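Local coordinates for protein dnab-like replicative helicase (Bacillus phage SPP1, PDB 3BH0) that probably couples ATP hydrolysis to the unwinding of double-stranded DNA at the phage replication fork, this chain being the ATPase domain of the DnaB-family helicase, at residues F70-A75 and G251-D256; D212-A217 and D256-E261; Q229-V234 and L247-Q252. All coordinates share one frame; numbering follows the deposited sequence.

Contact 1 (F70-A75 and G251-D256)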
loop_
_atom_site.group_PDB
_atom_site.type_symbol
_atom_site.label_atom_id
_atom_site.label_comp_id
_atom_site.label_asym_id
_atom_site.label_seq_id
_atom_site.Cartn_x
_atom_site.Cartn_y
_atom_site.Cartn_z
ATOM N N PHE A 70 -7.340 2.820 -7.623
ATOM C CA PHE A 70 -7.065 1.451 -7.273
ATOM C C PHE A 70 -5.574 1.271 -7.534
ATOM O O PHE A 70 -5.128 1.254 -8.688
ATOM C CB PHE A 70 -7.922 0.514 -8.122
ATOM C CG PHE A 70 -7.651 -0.933 -7.901
ATOM C CD1 PHE A 70 -7.303 -1.414 -6.646
ATOM C CD2 PHE A 70 -7.766 -1.828 -8.953
ATOM C CE1 PHE A 70 -7.053 -2.756 -6.446
ATOM C CE2 PHE A 70 -7.513 -3.182 -8.763
ATOM C CZ PHE A 70 -7.160 -3.643 -7.504
ATOM N N VAL A 71 -4.799 1.201 -6.456
ATOM C CA VAL A 71 -3.357 1.066 -6.575
ATOM C C VAL A 71 -2.849 -0.291 -6.123
ATOM O O VAL A 71 -3.309 -0.874 -5.143
ATOM C CB VAL A 71 -2.552 2.297 -6.006
ATOM C CG1 VAL A 71 -3.438 3.237 -5.258
ATOM C CG2 VAL A 71 -1.362 1.889 -5.168
ATOM N N LEU A 72 -1.919 -0.794 -6.920
ATOM C CA LEU A 72 -1.328 -2.097 -6.758
ATOM C C LEU A 72 0.157 -1.960 -6.383
ATOM O O LEU A 72 0.899 -1.215 -7.002
ATOM C CB LEU A 72 -1.495 -2.871 -8.066
ATOM C CG LEU A 72 -1.460 -4.382 -7.957
ATOM C CD1 LEU A 72 -2.793 -4.889 -7.370
ATOM C CD2 LEU A 72 -1.195 -4.979 -9.320
ATOM N N ILE A 73 0.549 -2.660 -5.325
ATOM C CA ILE A 73 1.939 -2.756 -4.907
ATOM C C ILE A 73 2.296 -4.218 -5.075
ATOM O O ILE A 73 1.899 -5.064 -4.274
ATOM C CB ILE A 73 2.169 -2.306 -3.433
ATOM C CG1 ILE A 73 1.770 -0.838 -3.250
ATOM C CG2 ILE A 73 3.627 -2.473 -3.058
ATOM C CD1 ILE A 73 1.700 -0.389 -1.817
ATOM N N ALA A 74 3.016 -4.498 -6.148
ATOM C CA ALA A 74 3.436 -5.844 -6.454
ATOM C C ALA A 74 4.965 -6.024 -6.379
ATOM O O ALA A 74 5.745 -5.153 -6.754
ATOM C CB ALA A 74 2.892 -6.268 -7.803
ATOM N N ALA A 75 5.391 -7.161 -5.858
ATOM C CA ALA A 75 6.822 -7.444 -5.745
ATOM C C ALA A 75 7.015 -8.911 -5.469
ATOM O O ALA A 75 6.157 -9.554 -4.884
ATOM C CB ALA A 75 7.463 -6.616 -4.624
ATOM N N GLY A 251 -4.230 -11.420 -15.278
ATOM C CA GLY A 251 -4.741 -10.728 -16.470
ATOM C C GLY A 251 -5.332 -9.345 -16.187
ATOM O O GLY A 251 -4.644 -8.318 -16.262
ATOM N N GLN A 252 -6.624 -9.344 -15.864
ATOM C CA GLN A 252 -7.403 -8.153 -15.547
ATOM C C GLN A 252 -6.662 -7.122 -14.695
ATOM O O GLN A 252 -6.853 -5.915 -14.851
ATOM C CB GLN A 252 -8.662 -8.611 -14.824
ATOM C CG GLN A 252 -9.631 -7.521 -14.459
ATOM C CD GLN A 252 -10.355 -6.959 -15.662
ATOM O OE1 GLN A 252 -10.080 -5.840 -16.091
ATOM N NE2 GLN A 252 -11.298 -7.732 -16.209
ATOM N N LEU A 253 -5.810 -7.616 -13.805
ATOM C CA LEU A 253 -5.164 -6.813 -12.765
ATOM C C LEU A 253 -4.486 -5.526 -13.267
ATOM O O LEU A 253 -4.648 -4.466 -12.665
ATOM C CB LEU A 253 -4.190 -7.701 -11.966
ATOM C CG LEU A 253 -3.904 -7.389 -10.491
ATOM C CD1 LEU A 253 -5.161 -7.030 -9.738
ATOM C CD2 LEU A 253 -3.232 -8.576 -9.833
ATOM N N GLU A 254 -3.742 -5.618 -14.371
ATOM C CA GLU A 254 -3.059 -4.446 -14.914
ATOM C C GLU A 254 -4.026 -3.451 -15.560
ATOM O O GLU A 254 -3.762 -2.248 -15.604
ATOM C CB GLU A 254 -1.944 -4.840 -15.895
ATOM C CG GLU A 254 -2.400 -5.239 -17.290
ATOM C CD GLU A 254 -1.251 -5.282 -18.293
ATOM O OE1 GLU A 254 -0.960 -6.396 -18.779
ATOM O OE2 GLU A 254 -0.646 -4.217 -18.589
ATOM N N GLN A 255 -5.150 -3.957 -16.057
ATOM C CA GLN A 255 -6.138 -3.097 -16.693
ATOM C C GLN A 255 -6.900 -2.243 -15.680
ATOM O O GLN A 255 -7.032 -1.036 -15.865
ATOM C CB GLN A 255 -7.042 -3.918 -17.617
ATOM C CG GLN A 255 -6.280 -4.298 -18.916
ATOM C CD GLN A 255 -6.932 -5.406 -19.723
ATOM O OE1 GLN A 255 -8.143 -5.431 -19.894
ATOM N NE2 GLN A 255 -6.121 -6.324 -20.232
ATOM N N ASP A 256 -7.334 -2.851 -14.581
ATOM C CA ASP A 256 -8.151 -2.136 -13.597
ATOM C C ASP A 256 -7.425 -1.085 -12.761
ATOM O O ASP A 256 -8.003 -0.048 -12.431
ATOM C CB ASP A 256 -8.895 -3.130 -12.707
ATOM C CG ASP A 256 -9.920 -3.927 -13.483
ATOM O OD1 ASP A 256 -10.496 -3.375 -14.457
ATOM O OD2 ASP A 256 -10.146 -5.101 -13.136
#
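Phe70 and Leu72 of strand 70-74 face the short helix 252-256, with CA atoms 7.4 Å apart at the pair Phe70-Asp256 and 8.5 Å at Leu72-Leu253. The strand is a central one of the RecA-like sheet of this DnaB-type ATPase domain, and the chain runs from it into a probable Walker A loop. Helix 252-256 packs on one face of this sheet, and the chain then turns into the neighbouring strand 259-265. Leu72 and Leu253 carry the apolar half of the contact. Their side chains meet at about a right angle, both methyls of Leu72 resting against the branch point of Leu253; CD2 of Leu72 lies 3.8 Å from CG of Leu253, while CD1 of Leu72 is 4.0 Å from CD1 of Leu253. Leu253 swings its CG away from its backbone N (chi1 -150°), which brings the isopropyl end in over the strand. Leu190 and Gln191 also touch Leu253. At the other end Phe70 turns its ring edge to the last helical turn. The carboxylate of Asp256 leads off toward Ser210, whereas its CB stays 4.1 Å from CD2 of Phe70, and that CD2 lies 3.9 Å from the carbonyl C of Asp256.

Contact 2 (D212-A217 and D256-E261)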
loop_
_atom_site.group_PDB
_atom_site.type_symbol
_atom_site.label_atom_id
_atom_site.label_comp_id
_atom_site.label_asym_id
_atom_site.label_seq_id
_atom_site.Cartn_x
_atom_site.Cartn_y
_atom_site.Cartn_z
ATOM N N ASP A 212 -13.990 -5.931 -8.941
ATOM C CA ASP A 212 -14.766 -5.580 -7.753
ATOM C C ASP A 212 -14.020 -4.596 -6.839
ATOM O O ASP A 212 -14.640 -3.682 -6.243
ATOM C CB ASP A 212 -15.219 -6.852 -7.002
ATOM C CG ASP A 212 -16.227 -7.699 -7.813
ATOM O OD1 ASP A 212 -16.612 -7.268 -8.924
ATOM O OD2 ASP A 212 -16.637 -8.795 -7.361
ATOM N N LEU A 213 -12.694 -4.763 -6.753
ATOM C CA LEU A 213 -11.858 -3.866 -5.939
ATOM C C LEU A 213 -11.855 -2.461 -6.501
ATOM O O LEU A 213 -11.863 -1.483 -5.755
ATOM C CB LEU A 213 -10.417 -4.395 -5.784
ATOM C CG LEU A 213 -10.257 -5.497 -4.732
ATOM C CD1 LEU A 213 -8.853 -6.078 -4.721
ATOM C CD2 LEU A 213 -10.668 -5.027 -3.317
ATOM N N LYS A 214 -11.838 -2.363 -7.822
ATOM C CA LYS A 214 -11.864 -1.061 -8.492
ATOM C C LYS A 214 -13.266 -0.422 -8.381
ATOM O O LYS A 214 -13.394 0.776 -8.089
ATOM C CB LYS A 214 -11.391 -1.207 -9.952
ATOM C CG LYS A 214 -11.508 0.041 -10.839
ATOM C CD LYS A 214 -10.976 1.303 -10.174
ATOM C CE LYS A 214 -11.010 2.496 -11.117
ATOM N NZ LYS A 214 -10.416 3.688 -10.434
ATOM N N LYS A 215 -14.302 -1.232 -8.614
ATOM C CA LYS A 215 -15.694 -0.798 -8.456
ATOM C C LYS A 215 -15.926 -0.265 -7.029
ATOM O O LYS A 215 -16.484 0.816 -6.851
ATOM C CB LYS A 215 -16.658 -1.951 -8.774
ATOM C CG LYS A 215 -18.002 -1.470 -9.292
ATOM C CD LYS A 215 -19.083 -2.529 -9.223
ATOM C CE LYS A 215 -19.150 -3.352 -10.501
ATOM N NZ LYS A 215 -20.346 -4.260 -10.469
ATOM N N MET A 216 -15.460 -1.020 -6.030
ATOM C CA MET A 216 -15.509 -0.594 -4.636
ATOM C C MET A 216 -14.796 0.739 -4.394
ATOM O O MET A 216 -15.335 1.619 -3.721
ATOM C CB MET A 216 -14.926 -1.671 -3.725
ATOM C CG MET A 216 -14.893 -1.268 -2.246
ATOM S SD MET A 216 -14.301 -2.588 -1.178
ATOM C CE MET A 216 -12.535 -2.506 -1.506
ATOM N N ALA A 217 -13.581 0.881 -4.928
ATOM C CA ALA A 217 -12.832 2.135 -4.846
ATOM C C ALA A 217 -13.702 3.286 -5.346
ATOM O O ALA A 217 -13.843 4.312 -4.679
ATOM C CB ALA A 217 -11.541 2.038 -5.663
ATOM N N ASP A 256 -7.334 -2.851 -14.581
ATOM C CA ASP A 256 -8.151 -2.136 -13.597
ATOM C C ASP A 256 -7.425 -1.085 -12.761
ATOM O O ASP A 256 -8.003 -0.048 -12.431
ATOM C CB ASP A 256 -8.895 -3.130 -12.707
ATOM C CG ASP A 256 -9.920 -3.927 -13.483
ATOM O OD1 ASP A 256 -10.496 -3.375 -14.457
ATOM O OD2 ASP A 256 -10.146 -5.101 -13.136
ATOM N N ALA A 257 -6.160 -1.341 -12.442
ATOM C CA ALA A 257 -5.394 -0.452 -11.577
ATOM C C ALA A 257 -5.051 0.865 -12.269
ATOM O O ALA A 257 -4.714 0.913 -13.454
ATOM C CB ALA A 257 -4.130 -1.141 -11.081
ATOM N N ASP A 258 -5.156 1.939 -11.511
ATOM C CA ASP A 258 -4.730 3.244 -11.969
ATOM C C ASP A 258 -3.229 3.384 -11.758
ATOM O O ASP A 258 -2.517 3.962 -12.584
ATOM C CB ASP A 258 -5.516 4.316 -11.205
ATOM C CG ASP A 258 -7.006 4.051 -11.253
ATOM O OD1 ASP A 258 -7.539 3.903 -12.382
ATOM O OD2 ASP A 258 -7.632 3.917 -10.183
ATOM N N ILE A 259 -2.760 2.837 -10.640
ATOM C CA ILE A 259 -1.356 2.888 -10.285
ATOM C C ILE A 259 -0.831 1.491 -9.943
ATOM O O ILE A 259 -1.449 0.742 -9.186
ATOM C CB ILE A 259 -1.096 3.886 -9.138
ATOM C CG1 ILE A 259 -1.656 5.266 -9.515
ATOM C CG2 ILE A 259 0.410 3.972 -8.846
ATOM C CD1 ILE A 259 -1.665 6.318 -8.408
ATOM N N ILE A 260 0.302 1.148 -10.528
ATOM C CA ILE A 260 0.989 -0.081 -10.205
ATOM C C ILE A 260 2.419 0.247 -9.828
ATOM O O ILE A 260 3.220 0.688 -10.654
ATOM C CB ILE A 260 0.954 -1.090 -11.371
ATOM C CG1 ILE A 260 -0.499 -1.436 -11.726
ATOM C CG2 ILE A 260 1.800 -2.344 -11.031
ATOM C CD1 ILE A 260 -0.671 -2.329 -12.972
ATOM N N GLU A 261 2.735 0.044 -8.562
ATOM C CA GLU A 261 4.097 0.226 -8.123
ATOM C C GLU A 261 4.772 -1.110 -7.814
ATOM O O GLU A 261 4.329 -1.859 -6.957
ATOM C CB GLU A 261 4.185 1.242 -6.980
ATOM C CG GLU A 261 3.006 1.271 -6.062
ATOM C CD GLU A 261 2.877 2.568 -5.286
ATOM O OE1 GLU A 261 2.390 3.543 -5.866
ATOM O OE2 GLU A 261 3.213 2.608 -4.087
#
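Lys214, on helix 202-220, reaches across to the chain that links helix 252-256 to strand 259-265, meeting Asp256 at its base and Asp258 at its tip. This is a flanking helix of the RecA-like ATPase core packed beside the entry to a sheet strand. Leu213, one residue earlier, turns into the core, where Leu190, Leu193, Phe70 and Val224 surround it. Lys214 alone bridges to 256-261, and its CA comes 6.4 Å from that of Asp256. Its CG stands anti to the backbone N (chi1 173°), and one bend at chi2 (47°) followed by an extended end carries the chain past the last residue of the short helix. On the way CB of Lys214 lies 4.2 Å from CB of Asp256, and CG of Lys214 passes 3.9 Å from O of Asp256. Beyond Lys214, Met216 and Ala217 turn to Val224, the residue Leu213 also reaches, so the helix sets its apolar side on the sheet while Lys214 points to the linking chain. The Lys214 side chain crosses that of Asp258 at about a right angle and ends in a salt bridge with it. The buried carboxylate of Asp258 is gripped from several directions: OD1 pairs with Arg287 and Arg68, and OD2 also takes the backbone N-H of Phe70, while the Lys214 ammonium is itself shared with the carbonyl of Arg68. With three cationic groups around it, Asp258 is probably held firmly ionised. NZ of Lys214 approaches OD2 of Asp258 at 2.8 Å, on the syn lone pair, and stands 3.5 Å from OD1 of Asp258.

Contact 3 (Q229-V234 and L247-Q252)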
loop_
_atom_site.group_PDB
_atom_site.type_symbol
_atom_site.label_atom_id
_atom_site.label_comp_id
_atom_site.label_asym_id
_atom_site.label_seq_id
_atom_site.Cartn_x
_atom_site.Cartn_y
_atom_site.Cartn_z
ATOM N N GLN A 229 1.394 -10.495 -5.337
ATOM C CA GLN A 229 2.573 -11.297 -5.565
ATOM C C GLN A 229 2.906 -11.186 -7.038
ATOM O O GLN A 229 2.159 -10.569 -7.791
ATOM C CB GLN A 229 2.317 -12.749 -5.132
ATOM C CG GLN A 229 1.380 -13.580 -6.032
ATOM C CD GLN A 229 0.854 -14.860 -5.322
ATOM O OE1 GLN A 229 1.379 -15.275 -4.295
ATOM N NE2 GLN A 229 -0.182 -15.463 -5.874
ATOM N N LEU A 230 4.043 -11.744 -7.442
ATOM C CA LEU A 230 4.446 -11.770 -8.858
ATOM C C LEU A 230 4.953 -13.146 -9.220
ATOM O O LEU A 230 5.340 -13.923 -8.336
ATOM C CB LEU A 230 5.522 -10.718 -9.172
ATOM C CG LEU A 230 5.020 -9.285 -9.307
ATOM C CD1 LEU A 230 6.166 -8.313 -9.218
ATOM C CD2 LEU A 230 4.265 -9.096 -10.594
ATOM N N SER A 231 4.942 -13.431 -10.521
ATOM C CA SER A 231 5.419 -14.698 -11.087
ATOM C C SER A 231 6.874 -14.995 -10.693
ATOM O O SER A 231 7.719 -14.089 -10.677
ATOM C CB SER A 231 5.297 -14.631 -12.613
ATOM O OG SER A 231 5.699 -15.849 -13.211
ATOM N N ARG A 232 7.178 -16.254 -10.385
ATOM C CA ARG A 232 8.558 -16.613 -10.008
ATOM C C ARG A 232 9.478 -16.627 -11.221
ATOM O O ARG A 232 10.687 -16.802 -11.106
ATOM C CB ARG A 232 8.623 -17.915 -9.200
ATOM C CG ARG A 232 8.272 -19.212 -9.941
ATOM C CD ARG A 232 8.279 -20.425 -8.964
ATOM N NE ARG A 232 9.053 -20.160 -7.734
ATOM C CZ ARG A 232 9.745 -21.069 -7.038
ATOM N NH1 ARG A 232 9.794 -22.333 -7.430
ATOM N NH2 ARG A 232 10.397 -20.712 -5.932
ATOM N N GLN A 233 8.870 -16.382 -12.376
ATOM C CA GLN A 233 9.546 -16.297 -13.650
ATOM C C GLN A 233 10.344 -15.016 -13.773
ATOM O O GLN A 233 11.232 -14.909 -14.622
ATOM C CB GLN A 233 8.518 -16.375 -14.770
ATOM C CG GLN A 233 8.978 -17.237 -15.926
ATOM C CD GLN A 233 7.957 -17.324 -17.053
ATOM O OE1 GLN A 233 7.128 -16.414 -17.251
ATOM N NE2 GLN A 233 8.020 -18.421 -17.810
ATOM N N VAL A 234 10.020 -14.043 -12.928
ATOM C CA VAL A 234 10.799 -12.812 -12.815
ATOM C C VAL A 234 12.268 -13.167 -12.594
ATOM O O VAL A 234 13.168 -12.526 -13.137
ATOM C CB VAL A 234 10.284 -11.919 -11.640
ATOM C CG1 VAL A 234 11.200 -10.731 -11.396
ATOM C CG2 VAL A 234 8.864 -11.449 -11.904
ATOM N N LEU A 247 2.478 -10.018 -14.139
ATOM C CA LEU A 247 1.200 -10.208 -13.462
ATOM C C LEU A 247 0.383 -11.339 -14.121
ATOM O O LEU A 247 -0.836 -11.364 -14.006
ATOM C CB LEU A 247 0.424 -8.882 -13.410
ATOM C CG LEU A 247 1.064 -7.706 -12.651
ATOM C CD1 LEU A 247 0.572 -6.351 -13.173
ATOM C CD2 LEU A 247 0.845 -7.818 -11.149
ATOM N N ARG A 248 1.077 -12.291 -14.757
ATOM C CA ARG A 248 0.489 -13.333 -15.648
ATOM C C ARG A 248 -0.843 -13.942 -15.225
ATOM O O ARG A 248 -1.846 -13.791 -15.927
ATOM C CB ARG A 248 1.494 -14.469 -15.915
ATOM C CG ARG A 248 1.164 -15.334 -17.145
ATOM C CD ARG A 248 0.092 -16.418 -16.893
ATOM N NE ARG A 248 -0.119 -17.230 -18.099
ATOM C CZ ARG A 248 -1.077 -18.147 -18.260
ATOM N NH1 ARG A 248 -1.958 -18.396 -17.288
ATOM N NH2 ARG A 248 -1.155 -18.820 -19.406
ATOM N N GLU A 249 -0.829 -14.618 -14.075
ATOM C CA GLU A 249 -1.924 -15.493 -13.626
ATOM C C GLU A 249 -3.230 -14.750 -13.298
ATOM O O GLU A 249 -4.231 -15.363 -12.898
ATOM C CB GLU A 249 -1.466 -16.353 -12.427
ATOM C CG GLU A 249 -0.189 -17.193 -12.670
ATOM C CD GLU A 249 1.111 -16.488 -12.238
ATOM O OE1 GLU A 249 1.196 -15.239 -12.329
ATOM O OE2 GLU A 249 2.060 -17.188 -11.812
ATOM N N SER A 250 -3.211 -13.437 -13.516
ATOM C CA SER A 250 -4.283 -12.541 -13.112
ATOM C C SER A 250 -5.012 -11.903 -14.303
ATOM O O SER A 250 -6.251 -11.851 -14.327
ATOM C CB SER A 250 -3.698 -11.460 -12.194
ATOM O OG SER A 250 -2.933 -12.041 -11.138
ATOM N N GLY A 251 -4.230 -11.420 -15.278
ATOM C CA GLY A 251 -4.741 -10.728 -16.470
ATOM C C GLY A 251 -5.332 -9.345 -16.187
ATOM O O GLY A 251 -4.644 -8.318 -16.262
ATOM N N GLN A 252 -6.624 -9.344 -15.864
ATOM C CA GLN A 252 -7.403 -8.153 -15.547
ATOM C C GLN A 252 -6.662 -7.122 -14.695
ATOM O O GLN A 252 -6.853 -5.915 -14.851
ATOM C CB GLN A 252 -8.662 -8.611 -14.824
ATOM C CG GLN A 252 -9.631 -7.521 -14.459
ATOM C CD GLN A 252 -10.355 -6.959 -15.662
ATOM O OE1 GLN A 252 -10.080 -5.840 -16.091
ATOM N NE2 GLN A 252 -11.298 -7.732 -16.209
#
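Leu230 and Leu247 meet through one methyl each, CD2 of Leu230 lying 3.7 Å from CD2 of Leu247 as the two side chains cross at a slant. The same Leu230 methyl is 4.1 Å from CG of Leu247. For Leu247 the CB bond points away from 229-234, and only the end of the chain, with CG anti to the carbonyl carbon (chi1 -61°), comes back to the contact. Toward the surface, Ser231 faces Glu249, whose chain bends at chi2; OG of Ser231 stays 4.1 Å from OE2 of Glu249, so this is proximity of polar groups rather than a bond. Both segments belong to the long connection between strand 223-228 and helix 252-256 of the RecA-like fold, and the contact draws its two ends together, their CA atoms 5.8 Å apart at Leu230-Leu247. Behind the leucines lies strand 70-74: Leu230 packs on Ala74, and Leu247 on Leu72. Pro242 and Asp246 add to the surroundings of Leu230, while its carbonyl accepts a hydrogen bond from Arg76. Ser231 is tied into its own turn, its OG receiving a weak bond of 3.3 Å from the backbone N of Gln233, and its carbonyl O accepting the N-H of Val234 at 3.2 Å.

Overall arrangement
All three contacts gather around strand 70-74 and the chain that leads into strand 259-265. Contact 1 is the buried one, apolar and set over the strand itself. Contact 2 shares Asp256 with it but is partly buried, at the start of strand 259-265, where charge replaces methyl packing; the two are also stitched by probable backbone hydrogen bonds of Leu72 with Ile259 and Glu261. Contact 3, centred about 18 Å from the chain centre against 12 Å for the others, lies nearer the surface and combines leucines with a polar fringe. Contacts 1 and 3 share Gly251 and Gln252, and Leu230 packs against Ala75 of the first, whereas contacts 2 and 3 barely touch, through Ile260 and Leu247.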